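Local coordinates for protein exoribonuclease II, mitochondrial (Candida glabrata, PDB 6F3H) that probably degrades RNA from the 3' end as the exoribonuclease of the mitochondrial RNA degradosome, at residues Tyr632-Gly637 with Phe677-Pro682; Thr297-Tyr302 with Lys339-Ile344; Val397-Ser402 with Ser520-Val525. The protein carries 1 engineered substitution. One frame throughout, in Å; residues are numbered along the deposited sequence.

Interaction 1: Tyr632-Gly637 with Phe677-Pro682. With nucleotides of chain C.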
loop_
_atom_site.group_PDB
_atom_site.type_symbol
_atom_site.label_atom_id
_atom_site.label_comp_id
_atom_site.label_asym_id
_atom_site.label_seq_id
_atom_site.Cartn_x
_atom_site.Cartn_y
_atom_site.Cartn_z
ATOM N N TYR A 632 11.469 7.526 -7.323
ATOM C CA TYR A 632 11.820 8.024 -6.008
ATOM C C TYR A 632 10.691 7.727 -5.048
ATOM O O TYR A 632 9.595 7.354 -5.451
ATOM C CB TYR A 632 12.107 9.529 -6.048
ATOM C CG TYR A 632 13.156 9.906 -7.068
ATOM C CD1 TYR A 632 12.891 9.829 -8.430
ATOM C CD2 TYR A 632 14.428 10.313 -6.669
ATOM C CE1 TYR A 632 13.855 10.154 -9.370
ATOM C CE2 TYR A 632 15.410 10.639 -7.606
ATOM C CZ TYR A 632 15.117 10.561 -8.963
ATOM O OH TYR A 632 16.058 10.885 -9.938
ATOM N N ARG A 633 10.968 7.894 -3.761
ATOM C CA ARG A 633 9.960 7.780 -2.729
ATOM C C ARG A 633 9.995 9.091 -1.968
ATOM O O ARG A 633 11.044 9.471 -1.440
ATOM C CB ARG A 633 10.239 6.604 -1.797
ATOM C CG ARG A 633 9.496 6.743 -0.476
ATOM C CD ARG A 633 9.641 5.542 0.425
ATOM N NE ARG A 633 9.746 4.312 -0.335
ATOM C CZ ARG A 633 10.110 3.155 0.198
ATOM N NH1 ARG A 633 10.410 3.100 1.496
ATOM N NH2 ARG A 633 10.192 2.068 -0.573
ATOM N N CYS A 634 8.852 9.769 -1.890
ATOM C CA CYS A 634 8.783 11.151 -1.444
ATOM C C CYS A 634 7.801 11.261 -0.304
ATOM O O CYS A 634 7.017 10.351 -0.047
ATOM C CB CYS A 634 8.378 12.104 -2.573
ATOM S SG CYS A 634 9.071 11.642 -4.157
ATOM N N TYR A 635 7.864 12.391 0.387
ATOM C CA TYR A 635 6.935 12.659 1.472
ATOM C C TYR A 635 6.827 14.168 1.575
ATOM O O TYR A 635 7.841 14.838 1.794
ATOM C CB TYR A 635 7.405 12.038 2.791
ATOM C CG TYR A 635 6.491 12.325 3.962
ATOM C CD1 TYR A 635 6.448 13.584 4.527
ATOM C CD2 TYR A 635 5.668 11.350 4.501
ATOM C CE1 TYR A 635 5.608 13.882 5.577
ATOM C CE2 TYR A 635 4.810 11.650 5.563
ATOM C CZ TYR A 635 4.795 12.927 6.093
ATOM O OH TYR A 635 3.981 13.296 7.141
ATOM N N ASN A 636 5.599 14.689 1.454
ATOM C CA ASN A 636 5.367 16.127 1.435
ATOM C C ASN A 636 5.003 16.671 2.788
ATOM O O ASN A 636 5.406 17.780 3.132
ATOM C CB ASN A 636 4.221 16.506 0.503
ATOM C CG ASN A 636 4.563 16.365 -0.940
ATOM O OD1 ASN A 636 5.713 16.139 -1.297
ATOM N ND2 ASN A 636 3.551 16.493 -1.796
ATOM N N GLY A 637 4.165 15.971 3.510
ATOM C CA GLY A 637 3.628 16.549 4.704
ATOM C C GLY A 637 2.347 17.255 4.351
ATOM O O GLY A 637 1.849 17.190 3.221
ATOM N N PHE A 677 4.946 8.433 -0.854
ATOM C CA PHE A 677 4.461 8.061 -2.166
ATOM C C PHE A 677 5.622 7.994 -3.133
ATOM O O PHE A 677 6.615 8.698 -2.970
ATOM C CB PHE A 677 3.394 9.054 -2.685
ATOM C CG PHE A 677 3.872 10.489 -2.794
ATOM C CD1 PHE A 677 3.847 11.337 -1.687
ATOM C CD2 PHE A 677 4.350 10.992 -4.002
ATOM C CE1 PHE A 677 4.286 12.659 -1.791
ATOM C CE2 PHE A 677 4.791 12.314 -4.109
ATOM C CZ PHE A 677 4.766 13.144 -3.005
ATOM N N TYR A 678 5.474 7.146 -4.142
ATOM C CA TYR A 678 6.437 7.032 -5.223
ATOM C C TYR A 678 6.228 8.134 -6.254
ATOM O O TYR A 678 5.118 8.629 -6.458
ATOM C CB TYR A 678 6.355 5.648 -5.874
ATOM C CG TYR A 678 6.813 4.531 -4.935
ATOM C CD1 TYR A 678 8.149 4.421 -4.567
ATOM C CD2 TYR A 678 5.920 3.610 -4.396
ATOM C CE1 TYR A 678 8.592 3.423 -3.696
ATOM C CE2 TYR A 678 6.361 2.597 -3.525
ATOM C CZ TYR A 678 7.704 2.513 -3.185
ATOM O OH TYR A 678 8.200 1.541 -2.336
ATOM N N SER A 679 7.324 8.539 -6.876
ATOM C CA SER A 679 7.362 9.672 -7.778
ATOM C C SER A 679 8.353 9.393 -8.886
ATOM O O SER A 679 9.416 8.818 -8.633
ATOM C CB SER A 679 7.803 10.943 -7.054
ATOM O OG SER A 679 8.228 11.911 -7.980
ATOM N N PRO A 680 8.084 9.873 -10.095
ATOM C CA PRO A 680 9.041 9.703 -11.190
ATOM C C PRO A 680 10.117 10.768 -11.229
ATOM O O PRO A 680 10.981 10.709 -12.109
ATOM C CB PRO A 680 8.153 9.815 -12.434
ATOM C CG PRO A 680 6.811 10.336 -11.940
ATOM C CD PRO A 680 6.940 10.690 -10.503
ATOM N N PHE A 681 10.122 11.703 -10.292
ATOM C CA PHE A 681 11.176 12.696 -10.256
ATOM C C PHE A 681 11.468 13.038 -8.812
ATOM O O PHE A 681 10.602 12.886 -7.944
ATOM C CB PHE A 681 10.791 13.946 -11.044
ATOM C CG PHE A 681 9.387 14.357 -10.840
ATOM C CD1 PHE A 681 9.019 15.033 -9.692
ATOM C CD2 PHE A 681 8.418 14.058 -11.798
ATOM C CE1 PHE A 681 7.703 15.415 -9.497
ATOM C CE2 PHE A 681 7.102 14.433 -11.615
ATOM C CZ PHE A 681 6.740 15.115 -10.461
ATOM N N PRO A 682 12.674 13.517 -8.523
ATOM C CA PRO A 682 13.087 13.738 -7.134
ATOM C C PRO A 682 12.219 14.751 -6.415
ATOM O O PRO A 682 11.922 15.828 -6.932
ATOM C CB PRO A 682 14.511 14.263 -7.282
ATOM C CG PRO A 682 14.577 14.779 -8.696
ATOM C CD PRO A 682 13.751 13.835 -9.472
ATOM P P U C 4 12.568 2.493 4.263
ATOM O OP1 U C 4 13.337 2.671 3.017
ATOM O OP2 U C 4 11.173 2.018 4.209
ATOM O "O5'" U C 4 13.366 1.437 5.100
ATOM C "C5'" U C 4 14.656 1.757 5.555
ATOM C "C4'" U C 4 15.164 0.629 6.365
ATOM O "O4'" U C 4 14.460 0.601 7.630
ATOM C "C3'" U C 4 14.877 -0.729 5.775
ATOM O "O3'" U C 4 15.733 -1.077 4.708
ATOM C "C2'" U C 4 14.962 -1.628 6.994
ATOM O "O2'" U C 4 16.313 -1.850 7.364
ATOM C "C1'" U C 4 14.310 -0.738 8.055
ATOM N N1 U C 4 12.868 -1.042 8.201
ATOM C C2 U C 4 12.553 -2.022 9.120
ATOM O O2 U C 4 13.391 -2.590 9.794
ATOM N N3 U C 4 11.223 -2.304 9.237
ATOM C C4 U C 4 10.203 -1.716 8.527
ATOM O O4 U C 4 9.049 -2.090 8.758
ATOM C C5 U C 4 10.604 -0.712 7.580
ATOM C C6 U C 4 11.893 -0.416 7.451
#
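Tyr632 lays one ring face against Pro682. The proline CD lies 3.9 Å from the centroid of the Tyr632 ring, over the face, in a CH-pi contact. The tyrosine CG sits beside its own backbone N (chi1 -54°), a turn that lays the ring along Pro682, and the two side chains run side by side. At the ring edge, in plane, is Ser679 O. That same oxygen accepts the backbone bond from Tyr632 N at 2.8 Å.

Phe677 carries the second apolar patch. Its ring lies under Cys634, with Cys634 CB 3.8 Å from Phe677 CZ and over the face. The sulfur meets the ring obliquely, a sulfur-aromatic contact. Asn636 comes to the rim, its amide plane almost perpendicular to the ring at 82°. Asn636 ND2 is hydrogen-bonded to Leu30 O. Cys634 N and Phe677 O pair at 2.7 Å, and Phe677 N returns a bond to Cys634 O.

These bonds make an antiparallel two-stranded ribbon. On its other face Arg633 and Tyr678 lie side by side, with a weak bond of 2.7 Å from Arg633 NH2 to Tyr678 OH. Arg633 NH1 reaches OP2 of U4 of chain C, also weakly, consistent with a part in holding the RNA backbone.

Helix 27-31 covers Phe677 and Ser679, helix 603-625 packs on Tyr632, and helix 725-761 lies against Tyr678.

Interaction 2: Thr297-Tyr302 with Lys339-Ile344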
loop_
_atom_site.group_PDB
_atom_site.type_symbol
_atom_site.label_atom_id
_atom_site.label_comp_id
_atom_site.label_asym_id
_atom_site.label_seq_id
_atom_site.Cartn_x
_atom_site.Cartn_y
_atom_site.Cartn_z
ATOM N N THR A 297 -20.928 -19.430 -3.086
ATOM C CA THR A 297 -20.178 -18.442 -3.853
ATOM C C THR A 297 -20.586 -17.037 -3.473
ATOM O O THR A 297 -19.748 -16.149 -3.300
ATOM C CB THR A 297 -20.418 -18.639 -5.340
ATOM O OG1 THR A 297 -19.897 -19.901 -5.753
ATOM C CG2 THR A 297 -19.735 -17.544 -6.102
ATOM N N LEU A 298 -21.882 -16.803 -3.390
ATOM C CA LEU A 298 -22.347 -15.461 -3.108
ATOM C C LEU A 298 -21.893 -15.017 -1.730
ATOM O O LEU A 298 -21.298 -13.947 -1.584
ATOM C CB LEU A 298 -23.862 -15.423 -3.234
ATOM C CG LEU A 298 -24.536 -14.371 -2.383
ATOM C CD1 LEU A 298 -24.282 -12.998 -2.952
ATOM C CD2 LEU A 298 -25.991 -14.641 -2.405
ATOM N N LEU A 299 -22.100 -15.860 -0.717
ATOM C CA LEU A 299 -21.649 -15.518 0.627
ATOM C C LEU A 299 -20.159 -15.276 0.641
ATOM O O LEU A 299 -19.659 -14.359 1.300
ATOM C CB LEU A 299 -21.956 -16.644 1.590
ATOM C CG LEU A 299 -23.425 -16.960 1.702
ATOM C CD1 LEU A 299 -23.566 -18.310 2.399
ATOM C CD2 LEU A 299 -24.122 -15.833 2.423
ATOM N N ASN A 300 -19.442 -16.088 -0.107
ATOM C CA ASN A 300 -18.009 -15.938 -0.186
ATOM C C ASN A 300 -17.638 -14.584 -0.768
ATOM O O ASN A 300 -16.870 -13.829 -0.162
ATOM C CB ASN A 300 -17.457 -17.085 -1.008
ATOM C CG ASN A 300 -15.981 -17.063 -1.089
ATOM O OD1 ASN A 300 -15.291 -17.065 -0.083
ATOM N ND2 ASN A 300 -15.470 -17.052 -2.304
ATOM N N ASP A 301 -18.195 -14.242 -1.929
ATOM C CA ASP A 301 -17.896 -12.943 -2.504
ATOM C C ASP A 301 -18.288 -11.802 -1.571
ATOM O O ASP A 301 -17.747 -10.705 -1.693
ATOM C CB ASP A 301 -18.586 -12.802 -3.866
ATOM C CG ASP A 301 -17.842 -13.539 -4.976
ATOM O OD1 ASP A 301 -16.634 -13.751 -4.800
ATOM O OD2 ASP A 301 -18.421 -13.877 -6.034
ATOM N N TYR A 302 -19.187 -12.026 -0.622
ATOM C CA TYR A 302 -19.486 -10.943 0.308
ATOM C C TYR A 302 -18.435 -10.842 1.412
ATOM O O TYR A 302 -17.882 -9.767 1.639
ATOM C CB TYR A 302 -20.884 -11.125 0.900
ATOM C CG TYR A 302 -21.438 -9.879 1.556
ATOM C CD1 TYR A 302 -22.155 -8.936 0.832
ATOM C CD2 TYR A 302 -21.225 -9.635 2.901
ATOM C CE1 TYR A 302 -22.645 -7.783 1.443
ATOM C CE2 TYR A 302 -21.710 -8.494 3.519
ATOM C CZ TYR A 302 -22.415 -7.574 2.791
ATOM O OH TYR A 302 -22.882 -6.449 3.432
ATOM N N LYS A 339 -19.518 -16.543 9.158
ATOM C CA LYS A 339 -20.046 -17.556 10.066
ATOM C C LYS A 339 -20.930 -18.537 9.332
ATOM O O LYS A 339 -20.781 -19.753 9.473
ATOM C CB LYS A 339 -20.863 -16.910 11.180
ATOM C CG LYS A 339 -20.098 -15.961 12.065
ATOM C CD LYS A 339 -20.877 -15.709 13.342
ATOM C CE LYS A 339 -21.501 -17.011 13.839
ATOM N NZ LYS A 339 -21.877 -16.965 15.279
ATOM N N LEU A 340 -21.813 -18.029 8.494
ATOM C CA LEU A 340 -22.713 -18.929 7.807
ATOM C C LEU A 340 -21.957 -19.781 6.818
ATOM O O LEU A 340 -22.082 -21.002 6.804
ATOM C CB LEU A 340 -23.775 -18.139 7.083
ATOM C CG LEU A 340 -24.665 -19.143 6.385
ATOM C CD1 LEU A 340 -25.355 -19.980 7.422
ATOM C CD2 LEU A 340 -25.675 -18.450 5.537
ATOM N N LEU A 341 -21.167 -19.137 5.980
ATOM C CA LEU A 341 -20.417 -19.854 4.969
ATOM C C LEU A 341 -19.549 -20.918 5.612
ATOM O O LEU A 341 -19.460 -22.044 5.117
ATOM C CB LEU A 341 -19.578 -18.862 4.194
ATOM C CG LEU A 341 -18.830 -19.452 3.030
ATOM C CD1 LEU A 341 -19.657 -20.449 2.273
ATOM C CD2 LEU A 341 -18.453 -18.329 2.176
ATOM N N VAL A 342 -18.926 -20.583 6.735
ATOM C CA VAL A 342 -18.184 -21.586 7.481
ATOM C C VAL A 342 -19.109 -22.723 7.866
ATOM O O VAL A 342 -18.760 -23.901 7.771
ATOM C CB VAL A 342 -17.551 -20.950 8.731
ATOM C CG1 VAL A 342 -17.352 -21.986 9.825
ATOM C CG2 VAL A 342 -16.247 -20.254 8.396
ATOM N N GLU A 343 -20.318 -22.386 8.259
ATOM C CA GLU A 343 -21.215 -23.389 8.789
ATOM C C GLU A 343 -21.676 -24.362 7.718
ATOM O O GLU A 343 -22.046 -25.493 8.027
ATOM C CB GLU A 343 -22.391 -22.690 9.434
ATOM C CG GLU A 343 -23.289 -23.601 10.137
ATOM C CD GLU A 343 -24.335 -22.844 10.894
ATOM O OE1 GLU A 343 -23.979 -21.804 11.492
ATOM O OE2 GLU A 343 -25.509 -23.273 10.881
ATOM N N ILE A 344 -21.679 -23.944 6.464
ATOM C CA ILE A 344 -22.216 -24.755 5.387
ATOM C C ILE A 344 -21.122 -25.252 4.447
ATOM O O ILE A 344 -21.420 -25.639 3.321
ATOM C CB ILE A 344 -23.274 -23.971 4.615
ATOM C CG1 ILE A 344 -22.615 -22.697 4.097
ATOM C CG2 ILE A 344 -24.438 -23.661 5.524
ATOM C CD1 ILE A 344 -23.332 -22.068 2.962
#
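Leu299 and Leu341 have the nearest CA atoms of the two segments, with 6.3 Å between Leu299 CA and Leu341 CA. The axes of the short segments 297-302 and 339-343 pass 9.5 Å apart. Their directions differ by 141°, so the helices run roughly antiparallel but are clearly splayed. No hydrogen bond joins the two segments. Helix 293-303 continues past Tyr302, whereas helix 334-343 ends here, and Ile344, the first residue after it, leaves helical backbone angles.

Leu341 is the main side chain from the second helix. Its CG is turned away from its own backbone N (chi1 -175°), which carries the CD2 methyl onto the backbone of the facing helix. Leu341 CD2 lies 3.3 Å from Asn300 N and 3.9 Å from Leu299 CB. It also touches Asn300 CB, at 3.6 Å from Leu341 CD2. Asn300 thus offers the stem of its side chain to the leucine.

This is plain helix-helix packing in the all-helical region that also includes helices 251-281, 285-291 and 311-322. Helix 311-322 touches both partners, through Leu298 and Tyr302 on one side and Leu340 on the other.

Leu299 answers from the first helix with its CD1 methyl. Leu299 CD1 meets Leu340 CD2 at 3.8 Å, the two side chains crossing at a slant. The same Leu299 CD1 meets Ile344 CD1, also at 3.8 Å, with the side chains at about a right angle. The Ile344 side chain also packs on Tyr285 and Ile288 of helix 285-291. Its carbonyl O takes a hydrogen bond from Arg296 NH1 of helix 293-303.

Interaction 3: Val397-Ser402 with Ser520-Val525. With MG (magnesium ion), chain E; nucleotides of chain C.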
loop_
_atom_site.group_PDB
_atom_site.type_symbol
_atom_site.label_atom_id
_atom_site.label_comp_id
_atom_site.label_asym_id
_atom_site.label_seq_id
_atom_site.Cartn_x
_atom_site.Cartn_y
_atom_site.Cartn_z
ATOM N N VAL A 397 30.655 -10.762 4.047
ATOM C CA VAL A 397 29.428 -10.018 3.796
ATOM C C VAL A 397 28.384 -10.431 4.809
ATOM O O VAL A 397 27.979 -11.598 4.839
ATOM C CB VAL A 397 28.889 -10.308 2.397
ATOM C CG1 VAL A 397 27.725 -9.435 2.126
ATOM C CG2 VAL A 397 29.995 -10.070 1.411
ATOM N N PHE A 398 27.859 -9.460 5.547
ATOM C CA PHE A 398 26.874 -9.707 6.585
ATOM C C PHE A 398 25.446 -9.487 6.078
ATOM O O PHE A 398 25.059 -8.358 5.761
ATOM C CB PHE A 398 27.153 -8.792 7.772
ATOM C CG PHE A 398 28.543 -8.913 8.341
ATOM C CD1 PHE A 398 28.902 -10.017 9.104
ATOM C CD2 PHE A 398 29.469 -7.889 8.174
ATOM C CE1 PHE A 398 30.170 -10.105 9.663
ATOM C CE2 PHE A 398 30.739 -7.970 8.732
ATOM C CZ PHE A 398 31.089 -9.075 9.474
ATOM N N CYS A 399 24.648 -10.560 6.060
ATOM C CA CYS A 399 23.230 -10.531 5.683
ATOM C C CYS A 399 22.389 -10.727 6.935
ATOM O O CYS A 399 22.083 -11.856 7.331
ATOM C CB CYS A 399 22.929 -11.600 4.645
ATOM S SG CYS A 399 23.816 -11.357 3.089
ATOM N N ILE A 400 22.005 -9.611 7.545
ATOM C CA ILE A 400 21.326 -9.611 8.840
ATOM C C ILE A 400 19.830 -9.618 8.569
ATOM O O ILE A 400 19.218 -8.569 8.370
ATOM C CB ILE A 400 21.732 -8.413 9.674
ATOM C CG1 ILE A 400 23.236 -8.263 9.591
ATOM C CG2 ILE A 400 21.237 -8.585 11.092
ATOM C CD1 ILE A 400 23.734 -7.176 10.423
ATOM N N ASP A 401 19.232 -10.808 8.569
ATOM C CA ASP A 401 17.811 -10.981 8.340
ATOM C C ASP A 401 17.286 -11.819 9.518
ATOM O O ASP A 401 18.046 -12.202 10.408
ATOM C CB ASP A 401 17.592 -11.577 6.939
ATOM C CG ASP A 401 17.494 -10.550 5.856
ATOM O OD1 ASP A 401 17.115 -9.376 6.166
ATOM O OD2 ASP A 401 17.790 -10.879 4.665
ATOM N N SER A 402 15.975 -12.030 9.551
ATOM C CA SER A 402 15.370 -12.926 10.528
ATOM C C SER A 402 15.536 -14.387 10.124
ATOM O O SER A 402 15.916 -14.720 8.998
ATOM C CB SER A 402 13.877 -12.639 10.696
ATOM O OG SER A 402 13.618 -11.467 11.444
ATOM N N SER A 520 31.355 -14.162 -1.874
ATOM C CA SER A 520 31.058 -15.561 -1.611
ATOM C C SER A 520 31.225 -15.911 -0.149
ATOM O O SER A 520 30.859 -17.009 0.271
ATOM C CB SER A 520 31.939 -16.464 -2.468
ATOM O OG SER A 520 33.223 -15.886 -2.642
ATOM N N ASN A 521 31.749 -14.997 0.646
ATOM C CA ASN A 521 31.962 -15.292 2.052
ATOM C C ASN A 521 30.844 -14.624 2.823
ATOM O O ASN A 521 30.883 -13.418 3.056
ATOM C CB ASN A 521 33.323 -14.797 2.510
ATOM C CG ASN A 521 33.608 -15.134 3.963
ATOM O OD1 ASN A 521 33.016 -16.060 4.535
ATOM N ND2 ASN A 521 34.515 -14.377 4.571
ATOM N N PHE A 522 29.868 -15.419 3.252
ATOM C CA PHE A 522 28.675 -14.934 3.957
ATOM C C PHE A 522 28.622 -15.491 5.377
ATOM O O PHE A 522 28.140 -16.617 5.582
ATOM C CB PHE A 522 27.390 -15.341 3.238
ATOM C CG PHE A 522 27.194 -14.749 1.873
ATOM C CD1 PHE A 522 27.039 -13.380 1.685
ATOM C CD2 PHE A 522 27.102 -15.596 0.772
ATOM C CE1 PHE A 522 26.831 -12.870 0.414
ATOM C CE2 PHE A 522 26.895 -15.091 -0.483
ATOM C CZ PHE A 522 26.752 -13.728 -0.661
ATOM N N PRO A 523 29.051 -14.735 6.389
ATOM C CA PRO A 523 28.823 -15.150 7.783
ATOM C C PRO A 523 27.337 -15.327 8.140
ATOM O O PRO A 523 26.478 -14.519 7.760
ATOM C CB PRO A 523 29.466 -14.013 8.582
ATOM C CG PRO A 523 30.540 -13.518 7.685
ATOM C CD PRO A 523 29.980 -13.593 6.303
ATOM N N LYS A 524 27.035 -16.411 8.875
ATOM C CA LYS A 524 25.666 -16.729 9.287
ATOM C C LYS A 524 25.219 -15.833 10.435
ATOM O O LYS A 524 25.747 -15.936 11.547
ATOM C CB LYS A 524 25.561 -18.193 9.705
ATOM N N VAL A 525 24.188 -15.017 10.192
ATOM C CA VAL A 525 23.832 -13.947 11.116
ATOM C C VAL A 525 22.338 -13.696 11.072
ATOM O O VAL A 525 21.688 -13.813 10.030
ATOM C CB VAL A 525 24.586 -12.634 10.811
ATOM C CG1 VAL A 525 25.946 -12.691 11.403
ATOM C CG2 VAL A 525 24.662 -12.395 9.306
HETATM MG MG MG E . 18.286 -8.759 4.963
ATOM P P A C 5 15.176 -1.984 3.512
ATOM O OP1 A C 5 16.192 -2.071 2.439
ATOM O OP2 A C 5 13.786 -1.575 3.161
ATOM O "O5'" A C 5 15.088 -3.420 4.168
ATOM C "C5'" A C 5 16.260 -4.016 4.681
ATOM C "C4'" A C 5 15.960 -5.169 5.596
ATOM O "O4'" A C 5 15.242 -4.704 6.763
ATOM C "C3'" A C 5 15.081 -6.270 5.031
ATOM O "O3'" A C 5 15.810 -7.183 4.243
ATOM C "C2'" A C 5 14.516 -6.897 6.288
ATOM O "O2'" A C 5 15.493 -7.718 6.911
ATOM C "C1'" A C 5 14.293 -5.662 7.150
ATOM N N9 A C 5 12.983 -5.100 6.864
ATOM C C8 A C 5 12.628 -4.112 5.978
ATOM N N7 A C 5 11.340 -3.881 5.935
ATOM C C5 A C 5 10.847 -4.802 6.841
ATOM C C6 A C 5 9.551 -5.076 7.274
ATOM N N6 A C 5 8.473 -4.423 6.822
ATOM N N1 A C 5 9.419 -6.062 8.197
ATOM C C2 A C 5 10.508 -6.713 8.645
ATOM N N3 A C 5 11.789 -6.546 8.320
ATOM C C4 A C 5 11.854 -5.566 7.409
ATOM P P C C 6 15.263 -7.613 2.817
ATOM O OP1 C C 6 16.261 -8.506 2.216
ATOM O OP2 C C 6 14.778 -6.418 2.107
ATOM O "O5'" C C 6 14.068 -8.574 3.180
ATOM C "C5'" C C 6 14.289 -9.650 4.078
ATOM C "C4'" C C 6 12.996 -10.297 4.518
ATOM O "O4'" C C 6 12.248 -9.429 5.411
ATOM C "C3'" C C 6 11.987 -10.621 3.441
ATOM O "O3'" C C 6 12.330 -11.745 2.660
ATOM C "C2'" C C 6 10.750 -10.848 4.270
ATOM O "O2'" C C 6 10.911 -12.057 4.977
ATOM C "C1'" C C 6 10.876 -9.718 5.289
ATOM N N1 C C 6 10.117 -8.506 4.870
ATOM C C2 C C 6 8.736 -8.450 5.180
ATOM O O2 C C 6 8.214 -9.374 5.803
ATOM N N3 C C 6 7.942 -7.417 4.836
ATOM C C4 C C 6 8.490 -6.424 4.170
ATOM N N4 C C 6 7.670 -5.415 3.858
ATOM C C5 C C 6 9.885 -6.432 3.830
ATOM C C6 C C 6 10.655 -7.471 4.178
HETATM O O HOH W 1 23.361 -14.949 7.049
HETATM O O HOH W 2 19.253 -7.226 5.719
HETATM O O HOH W 3 19.777 -8.972 3.682
#
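Val397 and Asn521 supply the direct hydrogen bond of this contact, with Val397 N 2.8 Å from Asn521 O. Farther along, water 1 bridges the two loops. Water 1 accepts from Val525 N at 3.3 Å and gives a weak bond to Cys399 O.

Apolar packing fills in between. Val397 lies alongside Phe522, with Val397 CB 3.7 Å from Phe522 CD1. Cys399 SG meets the same ring obliquely, a sulfur-aromatic contact. Phe398 crosses Pro523 at a slant, its CE1 4.0 Å from Pro523 CG. Val525 has CG1 beside its backbone N (chi1 -82°), which leaves CG2 between N and the carbonyl carbon and turned to Cys399 O.

Both loops belong to the RNB domain of the RNase II family, and 397-402 leads into its active site.

Metal binding comes near the end of segment 397-402. Asp401 binds the magnesium ion through both carboxylate oxygens as modelled, although the exact bond lengths are doubtful. Waters 2 and 3 also bind the ion, as does Asp410. The carboxylate faces A5 and C6 of chain C, placing the metal beside the RNA backbone.

How the interactions relate
Along the chain interaction 2 comes first, then interaction 3, then interaction 1, each closing before the next opens. Interactions 1 and 3 both lie in the RNB domain, with centres about 31 Å apart and nearest atoms about 15 Å apart. Both meet the same RNA strand: segment 632-637 at the phosphate of U4, segment 397-402 at the metal beside A5 and C6. They therefore mark two points of the RNA path to the active site. Interaction 2 joins helices 293-303 and 334-343 well away from both. Its centre is about 41 Å from that of interaction 1 and about 46 Å from that of interaction 3, and it lies about 22 Å from the RNA at the nearest atom.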